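Local coordinates for cell division protein FtsZ 1 (Methanocaldococcus jannaschii, PDB 1W5B) that binds GTP and probably hydrolyses it, and is thought to polymerise in a GTP-dependent manner into the contractile Z ring at the future cell division site, at residues V155-L160 and T186-P191. Sequence-based numbering, arbitrary orientation.
Sequences VAVVTL and TLVVIP
Ala156, Val158 and Leu160 of strand 155-160 exchange five backbone hydrogen bonds with Thr186, Val188 and Ile190 of strand 186-191, the regular pattern of a parallel pair. Ala156 N donates to Thr186 O, and Ala156 O accepts Val188 N at 2.8 Å, 33° off the carbonyl plane. Val158 repeats this two residues further on: its N meets Val188 O almost head-on (C=O...N 175°), while its O takes Ile190 N at 2.8 Å. Leu160 N closes the series on Ile190 O, which also receives a CA-H...O contact from Thr159 CA at 3.0 Å. On the other edge of the strand, Val155 bonds through its backbone to Val125 and Ile127 and Val157 to Ile127, while Thr128 OG1 holds Val157 O. Thr186 OG1 is satisfied by Met243 O.

On one face, Leu187 CD1 lies 3.6 Å from Ala156 CB and also touches Val158 CG2, the Leu187 and Val158 side chains crossing at about a right angle, while both methyls of Leu160 close on Val189 CG1. On the other, Val157 and Val188 run side by side, and Ile190 CD1 reaches Val157 CG1 at 4.0 Å. Thr159 lies about 5 Å, side chain to ligand, from the bound GTP.

This is a beta-alpha-beta unit at one edge of the Rossmann-like GTPase sheet: crossover helix 167-183 covers Val158, Leu160, Leu187 and Val189, whereas helix 207-227 packs on Val157, Thr159 and Ile190, and strand 249-256 on Thr186, Val188 and Ile190.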
loop_
_atom_site.group_PDB
_atom_site.type_symbol
_atom_site.label_atom_id
_atom_site.label_comp_id
_atom_site.label_asym_id
_atom_site.label_seq_id
_atom_site.Cartn_x
_atom_site.Cartn_y
_atom_site.Cartn_z
ATOM N N VAL A 155 -4.712 -2.913 -6.042
ATOM C CA VAL A 155 -3.468 -2.250 -5.684
ATOM C C VAL A 155 -2.666 -3.048 -4.668
ATOM O O VAL A 155 -3.212 -3.562 -3.695
ATOM C CB VAL A 155 -3.751 -0.854 -5.099
ATOM C CG1 VAL A 155 -2.448 -0.173 -4.688
ATOM C CG2 VAL A 155 -4.501 -0.003 -6.124
ATOM N N ALA A 156 -1.366 -3.153 -4.903
ATOM C CA ALA A 156 -0.496 -3.862 -3.985
ATOM C C ALA A 156 0.476 -2.863 -3.367
ATOM O O ALA A 156 0.848 -1.878 -4.000
ATOM C CB ALA A 156 0.277 -4.969 -4.719
ATOM N N VAL A 157 0.851 -3.114 -2.121
ATOM C CA VAL A 157 1.807 -2.284 -1.404
ATOM C C VAL A 157 2.634 -3.325 -0.682
ATOM O O VAL A 157 2.213 -3.880 0.331
ATOM C CB VAL A 157 1.134 -1.353 -0.363
ATOM C CG1 VAL A 157 2.201 -0.524 0.348
ATOM C CG2 VAL A 157 0.130 -0.438 -1.045
ATOM N N VAL A 158 3.805 -3.603 -1.232
ATOM C CA VAL A 158 4.680 -4.613 -0.684
ATOM C C VAL A 158 6.075 -4.071 -0.431
ATOM O O VAL A 158 6.444 -2.997 -0.928
ATOM C CB VAL A 158 4.783 -5.797 -1.663
ATOM C CG1 VAL A 158 3.396 -6.299 -1.992
ATOM C CG2 VAL A 158 5.480 -5.351 -2.955
ATOM N N THR A 159 6.845 -4.830 0.343
ATOM C CA THR A 159 8.217 -4.462 0.660
ATOM C C THR A 159 9.166 -5.519 0.122
ATOM O O THR A 159 8.794 -6.682 -0.020
ATOM C CB THR A 159 8.465 -4.396 2.173
ATOM O OG1 THR A 159 8.255 -5.696 2.735
ATOM C CG2 THR A 159 7.544 -3.386 2.835
ATOM N N LEU A 160 10.388 -5.094 -0.187
ATOM C CA LEU A 160 11.439 -5.989 -0.659
ATOM C C LEU A 160 12.264 -6.202 0.608
ATOM O O LEU A 160 12.318 -5.324 1.465
ATOM C CB LEU A 160 12.267 -5.312 -1.761
ATOM C CG LEU A 160 11.978 -5.626 -3.245
ATOM C CD1 LEU A 160 10.581 -6.183 -3.461
ATOM C CD2 LEU A 160 12.178 -4.361 -4.057
ATOM N N THR A 186 -1.950 -1.085 -9.878
ATOM C CA THR A 186 -0.851 -0.262 -9.372
ATOM C C THR A 186 -0.089 -1.104 -8.349
ATOM O O THR A 186 -0.696 -1.681 -7.453
ATOM C CB THR A 186 -1.331 1.033 -8.686
ATOM O OG1 THR A 186 -2.103 1.808 -9.610
ATOM C CG2 THR A 186 -0.118 1.878 -8.237
ATOM N N LEU A 187 1.232 -1.183 -8.498
ATOM C CA LEU A 187 2.079 -1.956 -7.592
ATOM C C LEU A 187 3.059 -1.027 -6.871
ATOM O O LEU A 187 4.026 -0.554 -7.460
ATOM C CB LEU A 187 2.860 -3.018 -8.376
ATOM C CG LEU A 187 3.954 -3.791 -7.624
ATOM C CD1 LEU A 187 3.427 -4.316 -6.295
ATOM C CD2 LEU A 187 4.452 -4.946 -8.487
ATOM N N VAL A 188 2.800 -0.760 -5.596
ATOM C CA VAL A 188 3.668 0.114 -4.824
ATOM C C VAL A 188 4.737 -0.736 -4.139
ATOM O O VAL A 188 4.418 -1.613 -3.341
ATOM C CB VAL A 188 2.871 0.877 -3.759
ATOM C CG1 VAL A 188 3.765 1.887 -3.072
ATOM C CG2 VAL A 188 1.677 1.569 -4.399
ATOM N N VAL A 189 6.000 -0.479 -4.460
ATOM C CA VAL A 189 7.102 -1.241 -3.886
ATOM C C VAL A 189 7.977 -0.402 -2.959
ATOM O O VAL A 189 8.482 0.649 -3.356
ATOM C CB VAL A 189 8.002 -1.828 -4.986
ATOM C CG1 VAL A 189 8.982 -2.812 -4.374
ATOM C CG2 VAL A 189 7.157 -2.522 -6.035
ATOM N N ILE A 190 8.164 -0.892 -1.735
ATOM C CA ILE A 190 8.967 -0.217 -0.711
ATOM C C ILE A 190 10.211 -1.059 -0.417
ATOM O O ILE A 190 10.106 -2.162 0.129
ATOM C CB ILE A 190 8.165 -0.065 0.600
ATOM C CG1 ILE A 190 6.804 0.554 0.301
ATOM C CG2 ILE A 190 8.938 0.795 1.587
ATOM C CD1 ILE A 190 5.854 0.608 1.504
ATOM N N PRO A 191 11.404 -0.554 -0.781
ATOM C CA PRO A 191 12.688 -1.246 -0.570
ATOM C C PRO A 191 13.158 -1.126 0.869
ATOM O O PRO A 191 13.766 -0.118 1.227
ATOM C CB PRO A 191 13.653 -0.518 -1.518
ATOM C CG PRO A 191 12.764 0.308 -2.421
ATOM C CD PRO A 191 11.602 0.685 -1.546
#